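Local coordinates for receptor-like protein kinase ANXUR1 (Arabidopsis thaliana, PDB 6FIG) that probably senses extracellular signals through tandem malectin-like domains in plant reproduction and phosphorylates serine and threonine residues of proteins, at residues I35-T40 with T84-N89; Y79-T84 with T118-V123; I262-N267 with P351-Q356; L223-Q228 with Q256-D261; Y280-H285 with L367-M372. One frame throughout, in Å; residues are numbered along the deposited sequence. Where two conformers were deposited one is given.

Contact 1 (I35-T40 with T84-N89); sequences IHATAT and TYTGLN
One water ties Thr38 to Thr86. It donates to Thr38 O at 2.8 Å and accepts from Thr86 N, also at 2.8 Å. No direct hydrogen bond joins the two segments, so this water is the polar link between them. The aromatic contact is made by Tyr85. Its CG lies anti to the carbonyl carbon (chi1 -65°), which carries the ring alongside the end of strand 35-38. Tyr85 CE1 is 3.6 Å from Ala39 N, and Tyr85 CD1 is 3.8 Å from Ala37 CB. Ala39 CB also touches Tyr85 CE1. The phenol end is fixed outside the contact: Tyr85 OH is hydrogen-bonded to Tyr81 O and Asn154 ND2. Asn154 belongs to a calcium site. Residues 85-88 form a type I' beta turn of the malectin-like domain, closed by Leu88 N to Tyr85 O at 2.9 Å. The turn presents Thr86 to the strand. Thr86 CG2 meets Ala37 CB at 3.7 Å and, tip to tip, Ile35 CD1 at the same distance. At the other end, Thr40 crosses Thr84, with Thr40 OG1 3.8 Å from Thr84 CB. Strand 35-38 pairs on with strand 54-58, whose Ala55 and Ile57 also touch Tyr85.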
# COMPACT_ATOMS: atom_id res chain seq x y z
N ILE A 35 -8.87 -17.11 -24.47
CA ILE A 35 -8.70 -18.24 -23.56
C ILE A 35 -7.48 -18.02 -22.67
O ILE A 35 -6.57 -17.23 -23.01
CB ILE A 35 -8.54 -19.59 -24.29
CG1 ILE A 35 -7.34 -19.56 -25.25
CG2 ILE A 35 -9.86 -19.97 -24.96
CD1 ILE A 35 -7.04 -20.91 -25.87
N HIS A 36 -7.51 -18.70 -21.53
CA HIS A 36 -6.36 -18.80 -20.61
C HIS A 36 -5.32 -19.69 -21.24
O HIS A 36 -5.66 -20.66 -21.93
CB HIS A 36 -6.78 -19.46 -19.28
CG HIS A 36 -7.74 -18.66 -18.46
ND1 HIS A 36 -8.04 -18.99 -17.16
CD2 HIS A 36 -8.47 -17.56 -18.75
CE1 HIS A 36 -8.92 -18.12 -16.68
NE2 HIS A 36 -9.20 -17.25 -17.62
N ALA A 37 -4.05 -19.41 -20.98
CA ALA A 37 -2.97 -20.29 -21.39
C ALA A 37 -1.86 -20.27 -20.37
O ALA A 37 -1.61 -19.25 -19.74
CB ALA A 37 -2.44 -19.89 -22.76
N THR A 38 -1.19 -21.40 -20.21
CA THR A 38 -0.03 -21.50 -19.35
C THR A 38 1.20 -21.73 -20.23
O THR A 38 1.16 -22.56 -21.16
CB THR A 38 -0.19 -22.62 -18.32
OG1 THR A 38 -1.47 -22.48 -17.68
CG2 THR A 38 0.92 -22.56 -17.26
N ALA A 39 2.28 -21.01 -19.92
CA ALA A 39 3.53 -21.14 -20.66
C ALA A 39 4.10 -22.55 -20.50
O ALA A 39 4.00 -23.13 -19.42
CB ALA A 39 4.55 -20.13 -20.18
N THR A 40 4.69 -23.08 -21.57
CA THR A 40 5.28 -24.43 -21.56
C THR A 40 6.59 -24.53 -20.77
O THR A 40 6.97 -25.62 -20.34
CB THR A 40 5.57 -24.95 -23.00
OG1 THR A 40 6.36 -23.98 -23.70
CG2 THR A 40 4.29 -25.20 -23.76
N THR A 84 5.61 -20.47 -25.76
CA THR A 84 4.60 -21.18 -26.53
C THR A 84 3.34 -21.29 -25.68
O THR A 84 3.36 -21.85 -24.59
CB THR A 84 5.10 -22.56 -26.99
OG1 THR A 84 6.28 -22.38 -27.77
CG2 THR A 84 4.05 -23.28 -27.85
N TYR A 85 2.26 -20.70 -26.19
CA TYR A 85 0.94 -20.75 -25.55
C TYR A 85 -0.00 -21.45 -26.52
O TYR A 85 -0.07 -21.06 -27.69
CB TYR A 85 0.44 -19.35 -25.30
CG TYR A 85 1.28 -18.58 -24.31
CD1 TYR A 85 1.23 -18.88 -22.95
CD2 TYR A 85 2.09 -17.53 -24.72
CE1 TYR A 85 1.97 -18.17 -22.03
CE2 TYR A 85 2.84 -16.80 -23.81
CZ TYR A 85 2.78 -17.13 -22.46
OH TYR A 85 3.52 -16.39 -21.56
N THR A 86 -0.71 -22.47 -26.01
CA THR A 86 -1.74 -23.22 -26.77
C THR A 86 -1.28 -23.64 -28.18
O THR A 86 -2.04 -23.56 -29.15
CB THR A 86 -3.07 -22.44 -26.80
OG1 THR A 86 -2.89 -21.15 -27.41
CG2 THR A 86 -3.56 -22.21 -25.37
N GLY A 87 -0.02 -24.08 -28.27
CA GLY A 87 0.58 -24.51 -29.54
C GLY A 87 0.91 -23.42 -30.55
O GLY A 87 1.37 -23.74 -31.65
N LEU A 88 0.71 -22.15 -30.21
CA LEU A 88 0.96 -21.07 -31.16
C LEU A 88 2.45 -20.73 -31.20
O LEU A 88 3.14 -20.91 -30.22
CB LEU A 88 0.15 -19.82 -30.81
CG LEU A 88 -1.38 -19.94 -30.86
CD1 LEU A 88 -2.02 -18.68 -30.30
CD2 LEU A 88 -1.85 -20.20 -32.29
N ASN A 89 2.91 -20.25 -32.35
CA ASN A 89 4.30 -19.84 -32.56
C ASN A 89 4.38 -18.38 -32.12
O ASN A 89 3.84 -17.51 -32.79
CB ASN A 89 4.68 -20.00 -34.05
CG ASN A 89 6.14 -19.67 -34.35
OD1 ASN A 89 6.81 -18.98 -33.60
ND2 ASN A 89 6.64 -20.16 -35.49
O HOH W 1 -0.17 -23.46 -23.43

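Contact 2 (Y79-T84 with T118-V123); sequences YFYPST and TQAYLV
Strands 73-80 and 122-128 form an antiparallel pair in a malectin-like beta-sheet, and the contact lies where that pairing ends. Phe80 and Leu122 are a hydrogen-bonded pair. Phe80 N donates to Leu122 O at 2.9 Å (170°), and Leu122 N returns a 2.9 Å bond to Phe80 O. Tyr79 and Val123 are the neighbouring non-hydrogen-bonded pair, on the other sheet face. Val123 CG1 lies anti to the backbone N (chi1 -174°), which sets it over the Tyr79 ring, 4.0 Å from the centroid, in a CH-pi contact. Val123 CG2 touches Tyr79 CD2 at 3.7 Å. Beyond the strands the chains part. Tyr81 CD1 comes within 3.2 Å of Ala120 O, obliquely to the ring. A water links the backbones, 2.7 Å from Pro82 O and 2.6 Å from Ala120 O. Tyr79 OH is hydrogen-bonded to Glu157 OE1, and Tyr81 OH to Tyr41 O. The backbone bonds fix the register; beyond it two carbonyls, both acceptors, are joined by a water that donates to each.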
# COMPACT_ATOMS: atom_id res chain seq x y z
N TYR A 79 2.73 -6.59 -18.66
CA TYR A 79 3.73 -7.64 -18.44
C TYR A 79 3.63 -8.67 -19.55
O TYR A 79 2.53 -9.19 -19.81
CB TYR A 79 3.49 -8.34 -17.10
CG TYR A 79 3.73 -7.49 -15.86
CD1 TYR A 79 2.89 -6.42 -15.54
CD2 TYR A 79 4.79 -7.77 -15.00
CE1 TYR A 79 3.12 -5.64 -14.41
CE2 TYR A 79 5.02 -7.01 -13.86
CZ TYR A 79 4.19 -5.95 -13.56
OH TYR A 79 4.45 -5.21 -12.42
N PHE A 80 4.76 -8.99 -20.16
CA PHE A 80 4.82 -9.96 -21.24
C PHE A 80 5.92 -10.99 -21.01
O PHE A 80 7.05 -10.65 -20.65
CB PHE A 80 5.12 -9.24 -22.55
CG PHE A 80 4.11 -8.20 -22.92
CD1 PHE A 80 2.88 -8.57 -23.42
CD2 PHE A 80 4.40 -6.84 -22.78
CE1 PHE A 80 1.95 -7.60 -23.78
CE2 PHE A 80 3.48 -5.88 -23.14
CZ PHE A 80 2.25 -6.25 -23.64
N TYR A 81 5.58 -12.26 -21.23
CA TYR A 81 6.52 -13.37 -21.16
C TYR A 81 6.35 -14.19 -22.45
O TYR A 81 5.49 -15.06 -22.51
CB TYR A 81 6.23 -14.23 -19.93
CG TYR A 81 7.11 -15.45 -19.82
CD1 TYR A 81 8.49 -15.32 -19.76
CD2 TYR A 81 6.57 -16.73 -19.77
CE1 TYR A 81 9.31 -16.44 -19.66
CE2 TYR A 81 7.38 -17.86 -19.67
CZ TYR A 81 8.75 -17.70 -19.61
OH TYR A 81 9.54 -18.84 -19.51
N PRO A 82 7.15 -13.90 -23.50
CA PRO A 82 7.00 -14.68 -24.73
C PRO A 82 7.37 -16.14 -24.52
O PRO A 82 8.43 -16.44 -23.98
CB PRO A 82 7.94 -13.99 -25.73
CG PRO A 82 8.85 -13.14 -24.93
CD PRO A 82 8.15 -12.82 -23.64
N SER A 83 6.48 -17.03 -24.95
CA SER A 83 6.66 -18.48 -24.84
C SER A 83 5.63 -19.14 -25.74
O SER A 83 4.87 -18.46 -26.42
CB SER A 83 6.45 -18.94 -23.39
OG SER A 83 6.75 -20.32 -23.23
N THR A 84 5.61 -20.47 -25.76
CA THR A 84 4.60 -21.18 -26.53
C THR A 84 3.34 -21.29 -25.68
O THR A 84 3.36 -21.85 -24.59
CB THR A 84 5.10 -22.56 -26.99
OG1 THR A 84 6.28 -22.38 -27.77
CG2 THR A 84 4.05 -23.28 -27.85
N THR A 118 18.25 -9.55 -24.38
CA THR A 118 18.70 -10.72 -23.60
C THR A 118 17.96 -10.80 -22.25
O THR A 118 18.55 -10.96 -21.19
CB THR A 118 20.23 -10.73 -23.40
OG1 THR A 118 20.87 -10.38 -24.64
CG2 THR A 118 20.72 -12.12 -22.99
N GLN A 119 16.64 -10.66 -22.33
CA GLN A 119 15.77 -10.72 -21.17
C GLN A 119 14.60 -11.60 -21.57
O GLN A 119 14.12 -11.47 -22.68
CB GLN A 119 15.30 -9.31 -20.83
CG GLN A 119 14.70 -9.16 -19.45
CD GLN A 119 14.59 -7.70 -19.05
OE1 GLN A 119 15.61 -7.06 -18.78
NE2 GLN A 119 13.37 -7.16 -19.01
N ALA A 120 14.16 -12.49 -20.68
CA ALA A 120 13.08 -13.43 -21.00
C ALA A 120 11.67 -12.86 -20.79
O ALA A 120 10.69 -13.49 -21.20
CB ALA A 120 13.24 -14.71 -20.19
N TYR A 121 11.56 -11.69 -20.18
CA TYR A 121 10.27 -11.03 -19.90
C TYR A 121 10.41 -9.52 -20.06
O TYR A 121 11.52 -8.98 -20.04
CB TYR A 121 9.81 -11.39 -18.48
CG TYR A 121 10.77 -10.95 -17.41
CD1 TYR A 121 11.87 -11.73 -17.07
CD2 TYR A 121 10.60 -9.72 -16.77
CE1 TYR A 121 12.77 -11.31 -16.10
CE2 TYR A 121 11.50 -9.29 -15.80
CZ TYR A 121 12.58 -10.09 -15.48
OH TYR A 121 13.48 -9.68 -14.52
N LEU A 122 9.28 -8.83 -20.21
CA LEU A 122 9.23 -7.37 -20.38
C LEU A 122 8.15 -6.79 -19.49
O LEU A 122 7.09 -7.40 -19.33
CB LEU A 122 8.86 -6.98 -21.82
CG LEU A 122 9.67 -7.55 -22.96
CD1 LEU A 122 9.00 -7.26 -24.29
CD2 LEU A 122 11.10 -7.01 -22.96
N VAL A 123 8.41 -5.60 -18.94
CA VAL A 123 7.38 -4.81 -18.29
C VAL A 123 7.40 -3.44 -18.97
O VAL A 123 8.40 -2.70 -18.90
CB VAL A 123 7.60 -4.64 -16.78
CG1 VAL A 123 6.40 -3.93 -16.16
CG2 VAL A 123 7.86 -5.99 -16.11
O HOH W 2 10.66 -15.65 -22.73

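Contact 3 (I262-N267 with P351-Q356); sequences INLKSN and PSTFGQ. With NAG (2-acetamido-2-deoxy-beta-D-glucopyranose), chain D.
Pro351 packs its ring against helix 260-264. Pro351 CG lies 3.7 Å from Asn263 CB, and Pro351 CD is 3.2 Å from Asn263 O. Leu264 reaches across the proline. With chi1 at -72° its chain swings beside its own N, and the CD2 branch does the touching: Leu264 CD2 is 4.0 Å from Pro351 CB. The same methyl meets Thr353 CG2 at 3.9 Å. No hydrogen bond crosses the two segments; the side-chain touches are mainly apolar. The next shell is polar. Asn263 ND2 is hydrogen-bonded to Tyr360 O and Gly257 O, which fixes the amide. Gln256 NE2 is hydrogen-bonded to both Asn263 O and Ser266 O. Ser266 N turns back to Asn263 O at 3.2 Å. A few residues on is an N-glycosylation site with the Asn-X-Thr sequence. Asn267 ND2 is bonded covalently to C1 of an N-acetylglucosamine. The acetyl methyl of the sugar folds back over the chain and reaches Leu264 O, with NAG C8 3.6 Å away. The sugar is held further by hydrogen bonds to Gln348 and Asn305. On the loop after strand 344-351, Ser352 OG accepts from Phe354 N at 2.9 Å, an ST turn. It overlaps a type II beta turn from Thr353 to Gln356.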
# COMPACT_ATOMS: atom_id res chain seq x y z
N ILE A 262 42.44 13.26 -12.54
CA ILE A 262 41.82 12.21 -13.34
C ILE A 262 40.39 12.65 -13.71
O ILE A 262 39.98 12.51 -14.86
CB ILE A 262 41.80 10.86 -12.57
CG1 ILE A 262 43.22 10.31 -12.44
CG2 ILE A 262 40.87 9.86 -13.24
CD1 ILE A 262 43.34 9.08 -11.54
N ASN A 263 39.66 13.19 -12.74
CA ASN A 263 38.29 13.66 -12.97
C ASN A 263 38.20 14.74 -14.06
O ASN A 263 37.35 14.67 -14.95
CB ASN A 263 37.65 14.17 -11.68
CG ASN A 263 37.53 13.08 -10.61
OD1 ASN A 263 37.78 11.89 -10.87
ND2 ASN A 263 37.19 13.50 -9.40
N LEU A 264 39.13 15.69 -14.02
CA LEU A 264 39.20 16.74 -15.04
C LEU A 264 39.51 16.27 -16.45
O LEU A 264 39.30 17.01 -17.42
CB LEU A 264 40.23 17.79 -14.62
CG LEU A 264 39.77 18.66 -13.45
CD1 LEU A 264 40.95 19.35 -12.82
CD2 LEU A 264 38.75 19.68 -13.92
N LYS A 265 40.05 15.05 -16.59
CA LYS A 265 40.39 14.48 -17.88
C LYS A 265 39.37 13.49 -18.41
O LYS A 265 39.62 12.86 -19.42
CB LYS A 265 41.77 13.83 -17.81
CG LYS A 265 42.87 14.84 -17.51
CD LYS A 265 44.19 14.17 -17.19
CE LYS A 265 45.28 15.19 -16.93
NZ LYS A 265 46.51 14.51 -16.46
N SER A 266 38.21 13.39 -17.77
CA SER A 266 37.22 12.39 -18.19
C SER A 266 35.79 12.79 -17.87
O SER A 266 35.52 13.64 -17.03
CB SER A 266 37.54 11.04 -17.54
OG SER A 266 37.59 11.17 -16.13
N ASN A 267 34.86 12.14 -18.58
CA ASN A 267 33.44 12.23 -18.29
C ASN A 267 33.01 10.90 -17.68
O ASN A 267 33.47 9.83 -18.09
CB ASN A 267 32.64 12.41 -19.58
CG ASN A 267 32.50 13.85 -20.03
OD1 ASN A 267 31.94 14.71 -19.32
ND2 ASN A 267 32.97 14.12 -21.24
N PRO A 351 33.92 17.54 -13.99
CA PRO A 351 33.95 18.71 -13.12
C PRO A 351 34.01 20.02 -13.90
O PRO A 351 34.57 20.07 -15.00
CB PRO A 351 35.27 18.53 -12.34
CG PRO A 351 35.64 17.10 -12.53
CD PRO A 351 35.16 16.76 -13.89
N SER A 352 33.46 21.06 -13.29
CA SER A 352 33.59 22.41 -13.81
C SER A 352 34.79 23.06 -13.12
O SER A 352 35.05 22.82 -11.94
CB SER A 352 32.33 23.23 -13.52
OG SER A 352 32.50 24.59 -13.90
N THR A 353 35.49 23.90 -13.86
CA THR A 353 36.51 24.75 -13.25
C THR A 353 35.96 26.13 -12.88
O THR A 353 36.69 26.94 -12.28
CB THR A 353 37.73 24.90 -14.17
OG1 THR A 353 37.30 25.38 -15.45
CG2 THR A 353 38.45 23.56 -14.31
N PHE A 354 34.72 26.42 -13.27
CA PHE A 354 34.15 27.73 -13.04
C PHE A 354 34.03 28.04 -11.55
O PHE A 354 33.50 27.24 -10.80
CB PHE A 354 32.78 27.85 -13.70
CG PHE A 354 32.14 29.20 -13.51
CD1 PHE A 354 31.11 29.36 -12.58
CD2 PHE A 354 32.60 30.31 -14.21
CE1 PHE A 354 30.53 30.62 -12.39
CE2 PHE A 354 32.03 31.56 -14.02
CZ PHE A 354 30.99 31.71 -13.12
N GLY A 355 34.58 29.18 -11.13
CA GLY A 355 34.42 29.64 -9.75
C GLY A 355 35.33 28.99 -8.72
O GLY A 355 35.15 29.19 -7.52
N GLN A 356 36.34 28.24 -9.19
CA GLN A 356 37.39 27.72 -8.33
C GLN A 356 36.80 26.86 -7.19
O GLN A 356 36.97 27.17 -6.01
CB GLN A 356 38.26 28.88 -7.78
CG GLN A 356 38.93 29.78 -8.84
CD GLN A 356 37.97 30.64 -9.67
OE1 GLN A 356 37.21 31.48 -9.15
NE2 GLN A 356 38.01 30.43 -10.99
C1 NAG D . 32.86 15.41 -21.88
C2 NAG D . 34.14 15.89 -22.52
C3 NAG D . 33.89 17.09 -23.43
C4 NAG D . 32.70 16.87 -24.35
C5 NAG D . 31.49 16.47 -23.51
C6 NAG D . 30.18 16.29 -24.29
C7 NAG D . 36.14 15.56 -21.11
C8 NAG D . 36.90 16.11 -19.93
N2 NAG D . 35.03 16.25 -21.42
O3 NAG D . 35.05 17.32 -24.22
O4 NAG D . 32.39 18.08 -25.03
O5 NAG D . 31.84 15.25 -22.87
O6 NAG D . 30.24 15.12 -25.12
O7 NAG D . 36.51 14.57 -21.73

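Contact 4 (L223-Q228 with Q256-D261); sequences LGVTLQ and QGPNGD
No ring stack is made here; the flat group that meets Val225 is the peptide joining Gly257 to Pro258. Val225 CG2 meets its edge, nearly in its plane. It comes in on the side of Gly257 CA, at 3.7 Å, and Pro258 CD, at 4.1 Å, away from the carbonyl O. CG1 of Val225 is anti to the backbone N (chi1 165°), which leaves CG2 as the branch turned to the peptide. The side chains of Val225 and Pro258 cross at about a right angle. Gly257 has phi 128° and psi -170°, a backbone region used mainly by glycine. The backbones come near at Gly224, whose CA is 3.7 Å from Gln256 O. Gln256 OE1 is hydrogen-bonded to Ser362 OG, and Gly257 N to Asp361 OD1. Asn259 is the N-cap of the following helix, and its OD1 accepts a weak bond from Asp261 N. Strand 225-228 pairs antiparallel with strand 252-255. The chain leaves that strand through 256-259 and enters helix 260-264.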
# COMPACT_ATOMS: atom_id res chain seq x y z
N LEU A 223 34.24 3.66 -14.23
CA LEU A 223 32.92 3.58 -13.60
C LEU A 223 32.81 4.50 -12.38
O LEU A 223 31.76 4.60 -11.75
CB LEU A 223 32.57 2.13 -13.22
CG LEU A 223 31.80 1.40 -14.34
CD1 LEU A 223 32.76 0.90 -15.41
CD2 LEU A 223 30.93 0.26 -13.80
N GLY A 224 33.88 5.21 -12.06
CA GLY A 224 33.85 6.15 -10.97
C GLY A 224 33.90 5.45 -9.63
O GLY A 224 34.45 4.34 -9.51
N VAL A 225 33.37 6.12 -8.62
CA VAL A 225 33.42 5.67 -7.24
C VAL A 225 32.00 5.77 -6.72
O VAL A 225 31.38 6.84 -6.78
CB VAL A 225 34.37 6.58 -6.43
CG1 VAL A 225 34.18 6.40 -4.92
CG2 VAL A 225 35.82 6.30 -6.82
N THR A 226 31.47 4.66 -6.21
CA THR A 226 30.16 4.69 -5.59
C THR A 226 30.28 5.11 -4.13
O THR A 226 31.26 4.78 -3.44
CB THR A 226 29.42 3.34 -5.77
OG1 THR A 226 30.25 2.28 -5.31
CG2 THR A 226 29.11 3.10 -7.22
N LEU A 227 29.30 5.88 -3.68
CA LEU A 227 29.26 6.47 -2.36
C LEU A 227 27.98 6.04 -1.66
O LEU A 227 26.94 5.86 -2.29
CB LEU A 227 29.25 8.00 -2.46
CG LEU A 227 30.35 8.68 -3.29
CD1 LEU A 227 30.02 10.15 -3.52
CD2 LEU A 227 31.70 8.52 -2.61
N GLN A 228 28.06 5.90 -0.34
CA GLN A 228 26.89 5.62 0.47
C GLN A 228 26.86 6.53 1.68
O GLN A 228 27.91 6.77 2.33
CB GLN A 228 26.91 4.17 0.92
CG GLN A 228 25.59 3.70 1.49
CD GLN A 228 25.54 2.20 1.58
OE1 GLN A 228 26.44 1.57 2.14
NE2 GLN A 228 24.49 1.61 1.03
N GLN A 256 32.79 10.71 -9.61
CA GLN A 256 34.02 10.43 -10.36
C GLN A 256 35.11 9.95 -9.45
O GLN A 256 35.84 9.05 -9.82
CB GLN A 256 34.45 11.63 -11.18
CG GLN A 256 33.61 11.77 -12.42
CD GLN A 256 34.08 12.92 -13.28
OE1 GLN A 256 33.68 14.06 -13.04
NE2 GLN A 256 34.93 12.63 -14.26
N GLY A 257 35.21 10.53 -8.26
CA GLY A 257 36.10 10.01 -7.21
C GLY A 257 37.03 11.06 -6.62
O GLY A 257 36.87 12.25 -6.90
N PRO A 258 38.00 10.63 -5.80
CA PRO A 258 38.87 11.55 -5.04
C PRO A 258 40.03 12.19 -5.81
O PRO A 258 40.63 13.11 -5.27
CB PRO A 258 39.43 10.65 -3.93
CG PRO A 258 39.51 9.31 -4.58
CD PRO A 258 38.30 9.22 -5.47
N ASN A 259 40.38 11.69 -7.00
CA ASN A 259 41.49 12.25 -7.80
C ASN A 259 40.99 13.29 -8.79
O ASN A 259 40.58 12.96 -9.90
CB ASN A 259 42.27 11.15 -8.54
CG ASN A 259 43.58 11.66 -9.15
OD1 ASN A 259 43.71 12.85 -9.49
ND2 ASN A 259 44.57 10.77 -9.25
N GLY A 260 41.07 14.56 -8.40
CA GLY A 260 40.60 15.66 -9.25
C GLY A 260 41.29 15.76 -10.60
O GLY A 260 40.68 16.16 -11.57
N ASP A 261 42.57 15.38 -10.69
CA ASP A 261 43.26 15.45 -11.99
C ASP A 261 42.66 14.49 -12.99
O ASP A 261 42.36 14.88 -14.13
CB ASP A 261 44.76 15.16 -11.86
CG ASP A 261 45.47 15.22 -13.21
OD1 ASP A 261 45.74 16.35 -13.70
OD2 ASP A 261 45.74 14.15 -13.80

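Contact 5 (Y280-H285 with L367-M372); sequences YILRLH and LEIFKM
His285 and Glu368 cross obliquely, with ring and carboxylate planes 37° apart. His285 NE2 donates to Glu368 OE1 at 2.8 Å. The acceptor lies in the ring plane, but the bond reaches OE1 on its anti side, tilted from the carboxylate plane. Arg283 lies alongside Glu368, pointing the same way. Its CG is anti to the backbone N, and a bend at chi3 (-75°) turns the guanidinium, whose plane stands 64° from the carboxylate. A water accepts from Arg283 NH1 and donates to Glu368 OE1 at 2.7 Å. Arg283 NE forms a salt bridge to Asp331, and Glu368 OE2 one to Arg190. The nearby Arg190 and Arg283 may favour an ionised Glu368. The two segments are antiparallel neighbours in a buried malectin-like sheet. Hydrogen-bonded pairs Ile281-Phe370 and Arg283-Glu368 alternate with non-hydrogen-bonded ones. The face opposite Arg283 is mostly apolar. There Leu284 CD1 meets Leu367 CD1 at 3.6 Å, side by side. The Tyr280 ring lies along Lys371, with Tyr280 OH 3.5 Å from Lys371 CE and hydrogen-bonded to Asp275 O. Lys371 NZ is hydrogen-bonded to Gln186 OE1 and forms a salt bridge to Asp275. On the Phe370 face, Ile281 packs across Met372, with Ile281 CD1 3.9 Å from Met372 SD.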
# COMPACT_ATOMS: atom_id res chain seq x y z
N TYR A 280 12.42 13.10 -25.14
CA TYR A 280 12.62 12.41 -23.88
C TYR A 280 12.91 13.40 -22.75
O TYR A 280 13.52 14.46 -22.97
CB TYR A 280 13.79 11.42 -23.96
CG TYR A 280 13.48 10.29 -24.90
CD1 TYR A 280 12.96 9.10 -24.42
CD2 TYR A 280 13.67 10.43 -26.26
CE1 TYR A 280 12.64 8.06 -25.28
CE2 TYR A 280 13.34 9.40 -27.14
CZ TYR A 280 12.80 8.22 -26.63
OH TYR A 280 12.47 7.17 -27.47
N ILE A 281 12.46 13.05 -21.55
CA ILE A 281 12.77 13.80 -20.34
C ILE A 281 13.74 12.95 -19.56
O ILE A 281 13.47 11.78 -19.29
CB ILE A 281 11.51 14.11 -19.51
CG1 ILE A 281 10.64 15.09 -20.27
CG2 ILE A 281 11.89 14.70 -18.14
CD1 ILE A 281 9.28 15.28 -19.66
N LEU A 282 14.87 13.53 -19.17
CA LEU A 282 15.78 12.91 -18.22
C LEU A 282 15.59 13.63 -16.90
O LEU A 282 15.74 14.85 -16.82
CB LEU A 282 17.24 13.04 -18.64
CG LEU A 282 17.71 12.18 -19.80
CD1 LEU A 282 17.16 12.70 -21.13
CD2 LEU A 282 19.23 12.15 -19.82
N ARG A 283 15.23 12.85 -15.90
CA ARG A 283 15.08 13.32 -14.53
C ARG A 283 16.29 12.89 -13.73
O ARG A 283 16.50 11.70 -13.51
CB ARG A 283 13.81 12.74 -13.89
CG ARG A 283 13.65 13.21 -12.47
CD ARG A 283 12.26 12.95 -11.94
NE ARG A 283 11.37 13.91 -12.53
CZ ARG A 283 10.08 14.04 -12.24
NH1 ARG A 283 9.50 13.22 -11.35
NH2 ARG A 283 9.40 15.01 -12.81
N LEU A 284 17.13 13.86 -13.33
CA LEU A 284 18.33 13.58 -12.58
C LEU A 284 18.05 13.86 -11.13
O LEU A 284 17.60 14.94 -10.79
CB LEU A 284 19.50 14.45 -13.07
CG LEU A 284 20.20 13.95 -14.34
CD1 LEU A 284 19.32 13.89 -15.56
CD2 LEU A 284 21.38 14.87 -14.63
N HIS A 285 18.30 12.86 -10.29
CA HIS A 285 18.06 12.94 -8.87
C HIS A 285 19.38 13.20 -8.14
O HIS A 285 20.37 12.48 -8.38
CB HIS A 285 17.46 11.63 -8.35
CG HIS A 285 16.09 11.34 -8.85
ND1 HIS A 285 14.96 11.74 -8.17
CD2 HIS A 285 15.67 10.71 -9.96
CE1 HIS A 285 13.89 11.34 -8.85
NE2 HIS A 285 14.29 10.71 -9.93
N LEU A 367 18.32 8.31 -11.67
CA LEU A 367 18.04 8.74 -13.03
C LEU A 367 16.81 8.06 -13.57
O LEU A 367 16.73 6.85 -13.55
CB LEU A 367 19.22 8.41 -13.95
CG LEU A 367 19.11 8.81 -15.43
CD1 LEU A 367 18.91 10.31 -15.65
CD2 LEU A 367 20.35 8.32 -16.15
N GLU A 368 15.90 8.86 -14.12
CA GLU A 368 14.76 8.31 -14.86
C GLU A 368 14.74 8.92 -16.23
O GLU A 368 15.06 10.10 -16.41
CB GLU A 368 13.47 8.61 -14.14
CG GLU A 368 13.39 7.96 -12.77
CD GLU A 368 12.20 8.44 -12.00
OE1 GLU A 368 12.24 9.57 -11.47
OE2 GLU A 368 11.14 7.74 -11.97
N ILE A 369 14.35 8.12 -17.22
CA ILE A 369 14.21 8.58 -18.59
C ILE A 369 12.79 8.27 -19.04
O ILE A 369 12.38 7.11 -18.96
CB ILE A 369 15.24 7.94 -19.52
CG1 ILE A 369 16.65 8.27 -19.01
CG2 ILE A 369 15.01 8.42 -20.95
CD1 ILE A 369 17.77 7.68 -19.81
N PHE A 370 12.07 9.30 -19.47
CA PHE A 370 10.68 9.16 -19.97
C PHE A 370 10.56 9.59 -21.42
O PHE A 370 11.12 10.60 -21.83
CB PHE A 370 9.77 10.04 -19.15
CG PHE A 370 9.79 9.74 -17.69
CD1 PHE A 370 9.07 8.67 -17.17
CD2 PHE A 370 10.54 10.52 -16.83
CE1 PHE A 370 9.13 8.38 -15.81
CE2 PHE A 370 10.58 10.23 -15.48
CZ PHE A 370 9.88 9.17 -14.98
N LYS A 371 9.82 8.81 -22.21
CA LYS A 371 9.41 9.22 -23.56
C LYS A 371 8.13 10.01 -23.49
O LYS A 371 7.18 9.53 -22.89
CB LYS A 371 9.16 7.97 -24.39
CG LYS A 371 8.80 8.21 -25.84
CD LYS A 371 8.25 6.93 -26.47
CE LYS A 371 9.32 5.90 -26.70
NZ LYS A 371 8.70 4.62 -27.11
N MET A 372 8.07 11.16 -24.14
CA MET A 372 6.83 11.92 -24.25
C MET A 372 6.07 11.47 -25.48
O MET A 372 6.67 11.16 -26.52
CB MET A 372 7.14 13.41 -24.38
CG MET A 372 7.92 13.97 -23.23
SD MET A 372 8.08 15.76 -23.33
CE MET A 372 6.39 16.28 -23.02
O HOH W 3 10.23 10.76 -10.09

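Contact 5 is wholly buried near the centre of the chain. Contacts 1 and 2 are partly buried and touch each other: they share Thr84, and Ala39 packs on Tyr81. Contact 3 is also partly buried, and contact 4 is a surface contact; both use helix 260-264, and amide side chains join the two. Contacts 1 and 3 lie on opposite sides of the chain's centre, about 56 Å apart between centres. Contacts 2 and 5 are strand pairings with backbone hydrogen bonds, and contact 5 adds buried charges. Contacts 1, 3 and 4 have no direct hydrogen bond across their segments and rely largely on apolar touches, with a water in contact 1.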